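Local structure of Afp2 (Serratia entomophila, 6RBN) at residues C[71-74]-C[75-78]; C[108-111]-C[112-115]; C[117-121]-C[122-126]; C[251-254]-C[255-258]; C[268-271]-C[272-275]. The protein helps build the contractile sheath of the anti-feeding prophage, an injection system whose sheath probably contracts to drive the inner tube forward. All coordinates share one frame; numbering follows the deposited sequence.

Interaction 1 of 5, residues C[71-74]-C[75-78]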
# COMPACT_ATOMS: atom_id res chain seq x y z
N LEU C 71 -4.38 98.32 -12.43
CA LEU C 71 -5.19 97.19 -12.86
C LEU C 71 -5.45 97.20 -14.36
O LEU C 71 -5.52 96.13 -14.97
CB LEU C 71 -6.51 97.19 -12.10
CG LEU C 71 -6.27 96.74 -10.67
CD1 LEU C 71 -7.44 97.02 -9.82
CD2 LEU C 71 -6.05 95.27 -10.72
N SER C 72 -5.60 98.38 -14.96
CA SER C 72 -5.77 98.45 -16.41
C SER C 72 -4.51 98.01 -17.14
O SER C 72 -4.60 97.46 -18.24
CB SER C 72 -6.16 99.86 -16.83
OG SER C 72 -5.10 100.77 -16.57
N LEU C 73 -3.34 98.23 -16.54
CA LEU C 73 -2.09 97.72 -17.08
C LEU C 73 -1.87 96.26 -16.72
O LEU C 73 -1.12 95.57 -17.41
CB LEU C 73 -0.95 98.61 -16.57
CG LEU C 73 0.45 98.72 -17.18
CD1 LEU C 73 1.39 97.63 -16.74
CD2 LEU C 73 0.35 98.76 -18.69
N TRP C 74 -2.55 95.77 -15.68
CA TRP C 74 -2.49 94.35 -15.33
C TRP C 74 -3.26 93.50 -16.32
O TRP C 74 -2.73 92.51 -16.85
CB TRP C 74 -3.05 94.14 -13.92
CG TRP C 74 -3.20 92.70 -13.55
CD1 TRP C 74 -4.35 91.97 -13.54
CD2 TRP C 74 -2.16 91.80 -13.14
NE1 TRP C 74 -4.10 90.68 -13.15
CE2 TRP C 74 -2.76 90.55 -12.90
CE3 TRP C 74 -0.78 91.94 -12.96
CZ2 TRP C 74 -2.03 89.45 -12.49
CZ3 TRP C 74 -0.07 90.85 -12.54
CH2 TRP C 74 -0.69 89.61 -12.32
N PHE C 75 -4.52 93.85 -16.58
CA PHE C 75 -5.39 92.97 -17.36
C PHE C 75 -5.10 93.02 -18.85
O PHE C 75 -5.55 92.12 -19.57
CB PHE C 75 -6.86 93.31 -17.13
CG PHE C 75 -7.36 92.93 -15.77
CD1 PHE C 75 -7.56 91.59 -15.46
CD2 PHE C 75 -7.69 93.88 -14.84
CE1 PHE C 75 -8.03 91.23 -14.22
CE2 PHE C 75 -8.17 93.52 -13.60
CZ PHE C 75 -8.34 92.20 -13.29
N MET C 76 -4.37 94.01 -19.34
CA MET C 76 -4.06 94.08 -20.75
C MET C 76 -2.81 93.28 -21.12
O MET C 76 -2.38 93.34 -22.28
CB MET C 76 -3.90 95.53 -21.20
CG MET C 76 -2.71 96.26 -20.63
SD MET C 76 -2.62 97.96 -21.21
CE MET C 76 -2.14 97.69 -22.92
N HIS C 77 -2.23 92.55 -20.18
CA HIS C 77 -1.12 91.65 -20.43
C HIS C 77 -1.45 90.25 -19.96
O HIS C 77 -0.64 89.56 -19.35
CB HIS C 77 0.15 92.15 -19.76
CG HIS C 77 0.61 93.48 -20.27
ND1 HIS C 77 0.19 94.67 -19.73
CD2 HIS C 77 1.43 93.80 -21.30
CE1 HIS C 77 0.74 95.67 -20.39
NE2 HIS C 77 1.49 95.17 -21.35
N GLY C 78 -2.65 89.80 -20.26
CA GLY C 78 -3.19 88.60 -19.63
C GLY C 78 -3.78 88.90 -18.26
O GLY C 78 -4.76 89.62 -18.16

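Interaction 2 of 5, residues C[108-111]-C[112-115]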
# COMPACT_ATOMS: atom_id res chain seq x y z
N THR C 108 1.88 103.36 -3.10
CA THR C 108 1.61 103.31 -1.68
C THR C 108 2.92 103.10 -0.93
O THR C 108 3.75 102.30 -1.36
CB THR C 108 0.62 102.18 -1.36
OG1 THR C 108 -0.52 102.29 -2.21
CG2 THR C 108 0.14 102.29 0.05
N ASP C 109 3.10 103.81 0.18
CA ASP C 109 4.34 103.70 0.94
C ASP C 109 4.07 103.90 2.43
O ASP C 109 3.06 104.50 2.82
CB ASP C 109 5.39 104.70 0.43
CG ASP C 109 4.89 106.14 0.41
OD1 ASP C 109 3.69 106.38 0.67
OD2 ASP C 109 5.71 107.03 0.12
N THR C 110 4.98 103.35 3.24
CA THR C 110 5.13 103.51 4.70
C THR C 110 4.00 102.88 5.51
O THR C 110 4.04 102.91 6.75
CB THR C 110 5.31 104.98 5.12
OG1 THR C 110 4.11 105.72 4.86
CG2 THR C 110 6.48 105.61 4.38
N THR C 111 3.00 102.31 4.86
CA THR C 111 1.95 101.53 5.50
C THR C 111 1.88 100.13 4.93
O THR C 111 1.68 99.17 5.68
CB THR C 111 0.60 102.24 5.34
OG1 THR C 111 0.70 103.58 5.84
CG2 THR C 111 -0.49 101.53 6.13
N THR C 112 2.06 100.00 3.62
CA THR C 112 2.33 98.70 3.02
C THR C 112 3.67 98.15 3.51
O THR C 112 3.79 96.94 3.73
CB THR C 112 2.32 98.83 1.49
OG1 THR C 112 1.05 99.33 1.08
CG2 THR C 112 2.55 97.50 0.81
N TYR C 113 4.65 99.02 3.76
CA TYR C 113 5.99 98.59 4.15
C TYR C 113 5.98 97.94 5.53
O TYR C 113 6.61 96.90 5.75
CB TYR C 113 6.96 99.77 4.17
CG TYR C 113 7.21 100.48 2.85
CD1 TYR C 113 6.86 99.92 1.64
CD2 TYR C 113 7.81 101.74 2.84
CE1 TYR C 113 7.08 100.59 0.45
CE2 TYR C 113 8.04 102.41 1.66
CZ TYR C 113 7.67 101.83 0.47
OH TYR C 113 7.89 102.48 -0.72
N THR C 114 5.26 98.55 6.48
CA THR C 114 5.20 97.99 7.83
C THR C 114 4.28 96.78 7.92
O THR C 114 4.37 96.04 8.90
CB THR C 114 4.76 99.06 8.83
OG1 THR C 114 4.82 98.52 10.16
CG2 THR C 114 3.35 99.53 8.55
N ALA C 115 3.41 96.57 6.94
CA ALA C 115 2.61 95.37 6.87
C ALA C 115 3.21 94.32 5.94
O ALA C 115 2.79 93.16 5.99
CB ALA C 115 1.18 95.70 6.41

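Interaction 3 of 5, residues C[117-121]-C[122-126]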
# COMPACT_ATOMS: atom_id res chain seq x y z
N THR C 117 6.53 93.63 6.21
CA THR C 117 7.44 92.96 7.14
C THR C 117 6.71 92.16 8.21
O THR C 117 7.35 91.37 8.91
CB THR C 117 8.36 93.99 7.79
OG1 THR C 117 9.31 93.32 8.62
CG2 THR C 117 7.57 94.97 8.63
N THR C 118 5.40 92.35 8.36
CA THR C 118 4.62 91.50 9.26
C THR C 118 4.43 90.12 8.67
O THR C 118 4.73 89.11 9.31
CB THR C 118 3.27 92.15 9.56
OG1 THR C 118 3.48 93.41 10.20
CG2 THR C 118 2.44 91.26 10.46
N VAL C 119 3.94 90.04 7.43
CA VAL C 119 3.64 88.75 6.82
C VAL C 119 4.90 88.01 6.38
O VAL C 119 4.84 86.80 6.15
CB VAL C 119 2.69 88.90 5.63
CG1 VAL C 119 1.38 89.52 6.08
CG2 VAL C 119 3.31 89.74 4.54
N VAL C 120 6.04 88.69 6.26
CA VAL C 120 7.29 88.00 5.96
C VAL C 120 7.82 87.30 7.20
O VAL C 120 8.24 86.14 7.14
CB VAL C 120 8.31 88.99 5.37
CG1 VAL C 120 9.69 88.38 5.30
CG2 VAL C 120 7.87 89.40 3.99
N GLY C 121 7.78 87.97 8.36
CA GLY C 121 8.19 87.34 9.60
C GLY C 121 7.26 86.22 10.04
O GLY C 121 7.68 85.32 10.76
N GLN C 122 6.00 86.28 9.61
CA GLN C 122 5.09 85.16 9.81
C GLN C 122 5.30 84.05 8.79
O GLN C 122 4.94 82.90 9.07
CB GLN C 122 3.65 85.68 9.76
CG GLN C 122 3.31 86.56 10.94
CD GLN C 122 1.94 87.21 10.83
OE1 GLN C 122 1.27 87.08 9.81
NE2 GLN C 122 1.53 87.91 11.87
N GLY C 123 5.86 84.37 7.62
CA GLY C 123 6.27 83.34 6.68
C GLY C 123 5.22 82.94 5.66
O GLY C 123 4.89 81.76 5.55
N TYR C 124 4.70 83.90 4.89
CA TYR C 124 3.61 83.63 3.96
C TYR C 124 4.04 83.53 2.50
O TYR C 124 3.16 83.52 1.63
CB TYR C 124 2.52 84.69 4.11
CG TYR C 124 1.61 84.42 5.27
CD1 TYR C 124 0.60 83.47 5.16
CD2 TYR C 124 1.74 85.10 6.46
CE1 TYR C 124 -0.24 83.20 6.21
CE2 TYR C 124 0.89 84.85 7.52
CZ TYR C 124 -0.10 83.89 7.38
OH TYR C 124 -0.94 83.63 8.43
N ARG C 125 5.35 83.48 2.22
CA ARG C 125 5.91 83.10 0.91
C ARG C 125 5.50 84.07 -0.20
O ARG C 125 5.16 83.65 -1.31
CB ARG C 125 5.53 81.67 0.53
CG ARG C 125 5.87 80.60 1.53
CD ARG C 125 7.35 80.43 1.73
NE ARG C 125 7.85 81.17 2.88
CZ ARG C 125 9.15 81.34 3.13
NH1 ARG C 125 10.04 80.83 2.31
NH2 ARG C 125 9.54 82.02 4.20
N ILE C 126 5.50 85.36 0.10
CA ILE C 126 5.08 86.36 -0.84
C ILE C 126 6.30 87.12 -1.35
O ILE C 126 7.41 86.97 -0.85
CB ILE C 126 4.01 87.30 -0.24
CG1 ILE C 126 4.36 87.69 1.21
CG2 ILE C 126 2.65 86.64 -0.29
CD1 ILE C 126 5.19 88.92 1.37

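Interaction 4 of 5, residues C[251-254]-C[255-258]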
# COMPACT_ATOMS: atom_id res chain seq x y z
N PRO C 251 14.78 86.15 -9.79
CA PRO C 251 14.58 84.74 -10.17
C PRO C 251 14.76 83.70 -9.08
O PRO C 251 13.85 82.92 -8.84
CB PRO C 251 15.63 84.53 -11.27
CG PRO C 251 15.76 85.78 -11.86
CD PRO C 251 15.56 86.83 -10.85
N VAL C 252 15.92 83.68 -8.41
CA VAL C 252 16.17 82.60 -7.46
C VAL C 252 15.44 82.78 -6.14
O VAL C 252 15.42 81.85 -5.33
CB VAL C 252 17.67 82.40 -7.16
CG1 VAL C 252 18.45 82.29 -8.45
CG2 VAL C 252 18.21 83.49 -6.28
N ARG C 253 14.82 83.94 -5.90
CA ARG C 253 13.94 84.03 -4.75
C ARG C 253 12.54 83.53 -5.09
O ARG C 253 11.98 82.71 -4.36
CB ARG C 253 13.84 85.46 -4.22
CG ARG C 253 13.01 85.48 -2.96
CD ARG C 253 13.82 84.85 -1.86
NE ARG C 253 13.03 84.31 -0.77
CZ ARG C 253 12.66 83.03 -0.73
NH1 ARG C 253 13.03 82.22 -1.70
NH2 ARG C 253 11.94 82.56 0.27
N ARG C 254 11.98 84.00 -6.21
CA ARG C 254 10.68 83.53 -6.67
C ARG C 254 10.69 82.08 -7.11
O ARG C 254 9.62 81.47 -7.19
CB ARG C 254 10.17 84.39 -7.82
CG ARG C 254 9.63 85.73 -7.42
CD ARG C 254 9.15 86.49 -8.64
NE ARG C 254 8.19 85.72 -9.42
CZ ARG C 254 6.89 85.64 -9.17
NH1 ARG C 254 6.37 86.25 -8.12
NH2 ARG C 254 6.11 84.92 -9.95
N LEU C 255 11.85 81.52 -7.43
CA LEU C 255 11.92 80.10 -7.72
C LEU C 255 11.66 79.28 -6.46
O LEU C 255 10.89 78.32 -6.51
CB LEU C 255 13.27 79.74 -8.34
CG LEU C 255 13.56 78.36 -8.96
CD1 LEU C 255 14.10 77.34 -7.97
CD2 LEU C 255 12.30 77.82 -9.61
N PHE C 256 12.26 79.66 -5.33
CA PHE C 256 12.05 78.85 -4.14
C PHE C 256 10.66 79.07 -3.56
O PHE C 256 10.09 78.14 -2.98
CB PHE C 256 13.08 79.11 -3.03
CG PHE C 256 14.46 78.56 -3.28
CD1 PHE C 256 14.91 78.20 -4.54
CD2 PHE C 256 15.26 78.24 -2.20
CE1 PHE C 256 16.17 77.69 -4.72
CE2 PHE C 256 16.51 77.70 -2.37
CZ PHE C 256 16.97 77.42 -3.63
N ASN C 257 10.10 80.27 -3.70
CA ASN C 257 8.74 80.51 -3.25
C ASN C 257 7.73 79.71 -4.05
O ASN C 257 6.69 79.31 -3.51
CB ASN C 257 8.40 82.00 -3.33
CG ASN C 257 9.19 82.82 -2.35
OD1 ASN C 257 9.43 82.40 -1.22
ND2 ASN C 257 9.58 84.02 -2.76
N ALA C 258 8.01 79.44 -5.32
CA ALA C 258 7.15 78.56 -6.10
C ALA C 258 7.32 77.11 -5.67
O ALA C 258 6.36 76.34 -5.69
CB ALA C 258 7.44 78.72 -7.59

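Interaction 5 of 5, residues C[268-271]-C[272-275]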
# COMPACT_ATOMS: atom_id res chain seq x y z
N ASN C 268 -0.09 68.81 2.06
CA ASN C 268 -1.25 69.01 2.92
C ASN C 268 -2.22 67.85 2.84
O ASN C 268 -3.04 67.68 3.75
CB ASN C 268 -1.98 70.30 2.58
CG ASN C 268 -1.31 71.52 3.16
OD1 ASN C 268 -0.84 71.51 4.29
ND2 ASN C 268 -1.27 72.60 2.39
N LYS C 269 -2.17 67.05 1.78
CA LYS C 269 -2.98 65.85 1.71
C LYS C 269 -2.38 64.67 2.46
O LYS C 269 -3.01 63.62 2.54
CB LYS C 269 -3.22 65.47 0.24
CG LYS C 269 -4.05 66.50 -0.51
CD LYS C 269 -4.37 66.04 -1.91
CE LYS C 269 -3.15 66.10 -2.80
NZ LYS C 269 -2.71 67.50 -3.03
N LEU C 270 -1.18 64.82 3.01
CA LEU C 270 -0.55 63.81 3.84
C LEU C 270 -0.49 64.21 5.30
O LEU C 270 0.20 63.56 6.09
CB LEU C 270 0.85 63.49 3.32
CG LEU C 270 0.88 62.81 1.95
CD1 LEU C 270 2.30 62.63 1.48
CD2 LEU C 270 0.16 61.48 2.02
N VAL C 271 -1.16 65.28 5.68
CA VAL C 271 -1.27 65.66 7.08
C VAL C 271 -2.35 64.79 7.71
O VAL C 271 -3.28 64.35 7.03
CB VAL C 271 -1.58 67.17 7.18
CG1 VAL C 271 -1.65 67.65 8.61
CG2 VAL C 271 -0.53 67.96 6.44
N PHE C 272 -2.16 64.46 8.99
CA PHE C 272 -2.96 63.58 9.84
C PHE C 272 -2.87 62.12 9.41
O PHE C 272 -3.70 61.31 9.82
CB PHE C 272 -4.43 64.02 9.93
CG PHE C 272 -4.61 65.40 10.48
CD1 PHE C 272 -4.51 65.64 11.84
CD2 PHE C 272 -4.89 66.45 9.63
CE1 PHE C 272 -4.67 66.91 12.33
CE2 PHE C 272 -5.06 67.73 10.13
CZ PHE C 272 -4.95 67.96 11.47
N GLU C 273 -1.89 61.78 8.58
CA GLU C 273 -1.51 60.41 8.37
C GLU C 273 -0.73 59.93 9.59
O GLU C 273 -0.22 60.76 10.36
CB GLU C 273 -0.66 60.30 7.10
CG GLU C 273 -1.40 60.69 5.84
CD GLU C 273 -2.52 59.74 5.48
OE1 GLU C 273 -2.39 58.53 5.75
OE2 GLU C 273 -3.54 60.20 4.93
N PRO C 274 -0.64 58.62 9.83
CA PRO C 274 0.16 58.13 10.97
C PRO C 274 1.64 58.44 10.80
O PRO C 274 2.22 58.19 9.74
CB PRO C 274 -0.11 56.62 10.97
CG PRO C 274 -0.59 56.31 9.61
CD PRO C 274 -1.37 57.51 9.19
N ASN C 275 2.24 58.99 11.85
CA ASN C 275 3.63 59.43 11.83
C ASN C 275 4.52 58.19 11.92
O ASN C 275 5.07 57.85 12.97
CB ASN C 275 3.91 60.40 12.97
CG ASN C 275 5.19 61.17 12.78
OD1 ASN C 275 5.90 61.00 11.79
ND2 ASN C 275 5.49 62.05 13.72

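Interaction 1 of 5, residues C[71-74]-C[75-78]
H77 ND1 donates to L73 O over 2.8 Å, the shortest sound polar bond of this helix C-terminus, where helix 66-75 runs out into the loop before strand 82-86. The carbonyl oxygen lies at the edge of the imidazole, close to the ring plane, and the N-H points at it with an angle of 155°. With CG anti to its carbonyl carbon (chi1 -63°), H77 folds its ring back against the last turn, which also brings CE1 to 3.5 Å from L73 CD2. At the far edge of the ring NE2 bonds to the backbone N of N200, so both imidazole nitrogens are engaged and the rotation of the ring is fixed. Two residues earlier F75 N bonds to L71 O at 3.0 Å, and a weak bond from H77 N to W74 O follows it. W74 and F75 form an edge-to-face pair, their planes 79° apart, and the indole of W74 makes a second such pair with F32. Helices 52-58 and 173-187 both pack on this end of the helix, with W52 against F75 and A179 against L73. Within the aromatic pair, W74 CD1 stands over the centre of the F75 ring, 3.8 Å from F75 CD1.

Interaction 2 of 5, residues C[108-111]-C[112-115]
The Y113 ring lies with one face against the backbone of D109 and T110, in the loop that leads into helix 112-122. D109 CA sits over that face in a CH-pi contact, 4.1 Å from the centroid of the Y113 ring and 20° off its normal. Further along the same face T110 N stands above the rim, 3.3 Å from Y113 CD2, while at the phenol end D109 CB comes to 3.5 Å from Y113 OH. Y113 reaches back over the loop because its CG is anti to the carbonyl carbon (chi1 -62°), a torsion that lays the ring along the incoming chain. T108 and T112 cross at about a right angle, and the methyl CG2 of T108 approaches T112 OG1 at 3.3 Å. T110 OG1 turns back to donate a 2.6 Å bond to D109 O, which it meets from above the carbonyl plane. A115 N bonds only weakly to T111 O, and T114 CG2 packs on the same oxygen at 3.3 Å. The loop joins strand 102-105 to helix 112-122 in the subtilisin-like region, where F130, just beyond strand 127-129, meets the Y113 ring nearly perpendicularly and E87, just after strand 82-86, touches T108 and T111.

Interaction 3 of 5, residues C[117-121]-C[122-126]
V119 CG2 sits between the backbone N and the carbonyl carbon, and I126 CG1 does likewise: chi1 (43°) directs CG1 of I126 toward the valine and chi2 (90°) then sets its methyl CD1 there, across the end of helix 112-122. I126 CD1 meets V119 CG2 at 3.8 Å, the two side chains crossing at about a right angle, and it also packs on CG2 of V120, so that the isoleucine tip bridges two consecutive valines. Y124 approaches V119 from another direction: its ring turns an edge to the helix, with CD2 4.0 Å from V119 CB and V119 O close to the ring plane.

That carbonyl oxygen receives two backbone N-H groups. Y124 N bonds to V119 O at 3.2 Å, almost in line with the carbonyl bond, and G123 N adds a weak bond to it. Q122 N keeps the ordinary helical partner, T118 O, at 3.1 Å. The extended side chain of Q122 runs alongside that of T118, NE2 lying 3.7 Å from T118 CG2, whereas T118 OG1 is held by T114 O.

Helix 90-97 covers the apolar side, V94 touching both Y124 and I126. At the opposite end of its ring Y124 OH makes a weak bond to E309 of a neighbouring Afp3 chain, and R125 forms salt bridges with E260 and with E14 of another Afp3 chain. G123, with a positive phi of 91° that suits glycine, is the C-prime residue of a Schellman motif, which here ends the helix and turns the chain toward strand 127-129 of the mixed sheet.

Interaction 4 of 5, residues C[251-254]-C[255-258]
R253 curls along helix 250-267 toward F256 and N257, in the turn that follows. Its CB points away from that turn, but CG, anti to the backbone N (chi1 -175°), begins the return and lies 3.7 Å from N257 ND2; a bend at chi2 (72°) then carries the chain over the asparagine. NE is 4.0 Å from N257 ND2 and CZ 3.3 Å from N257 OD1. The guanidinium has the amide over one face, the two planes 51° apart. At the tip NH2 is 2.9 Å from N257 OD1, but the angle is too poor for a hydrogen bond, as expected of an oxygen lying over the flat group, and NH1 sets the guanidinium edge against F256 CB at 3.4 Å. The stronger partner of NH2 is E14 of a neighbouring Afp3 chain, a salt bridge, and W247 adds a cation-pi contact. The backbone bonds run i to i+4: L255 N to P251 O at 2.8 Å, N257 N to R253 O at 3.2 Å and A258 N to R254 O. The helix is mostly buried here, with the loop residues A193 and W191 against P251 and L255, F155 against R253, and a salt bridge from R254 to D185 on helix 173-187.

Interaction 5 of 5, residues C[268-271]-C[272-275]
A type II beta turn from L270 to E273 takes the chain from the end of helix 250-267 into the short strand 273-274. V271 and F272 occupy its corners, and F272 takes the left-handed backbone conformation (phi 68°) that the third position of such a turn calls for. Their side chains cross at a slant, with V271 CG1 3.6 Å from F272 CD2 and 3.7 Å from F272 CE2. The valine reaches the ring because CG1 is anti to the backbone N (chi1 -177°), which swings that methyl forward over the next peptide, 3.3 Å from F272 N. Across the mouth of the turn E273 points its CB toward L270; CG, anti to the carbonyl carbon (chi1 -63°), comes 4.2 Å from L270 CD2, and the bend at chi2 then turns the carboxylate aside. There OE1 forms a salt bridge with R282 on helix 277-295. E273 and P274 pair antiparallel with a strand of a neighbouring Afp3 chain, so the sheet continues across the subunit boundary, and P8 of another Afp3 chain packs on V271 and F272. This turn therefore belongs to the intersubunit contacts of the sheath. At its base, E273 CG rests 3.3 Å from L270 O.

How the interactions relate
Interactions 1 and 4 are buried. The first closes a helix end with aromatic packing and a histidine bond, the second lies in the first half of helix 250-267 and is dominated by arginine. Interactions 2 and 3 occupy the two ends of helix 112-122, their centres about 14 Å apart: one enters it under a tyrosine face, the other leaves it through a glycine, and both are only partly buried. Interactions 3 and 4 touch although they lie in different family regions; R125 NH1 and R253 NH2 are 3.3 Å apart, and E14 of an Afp3 chain bridges to both. Interaction 5, whose centre lies about 31 Å from that of the chain, is buried with residues of Afp3 chains packed around it, whereas no other chain touches interactions 1 and 2.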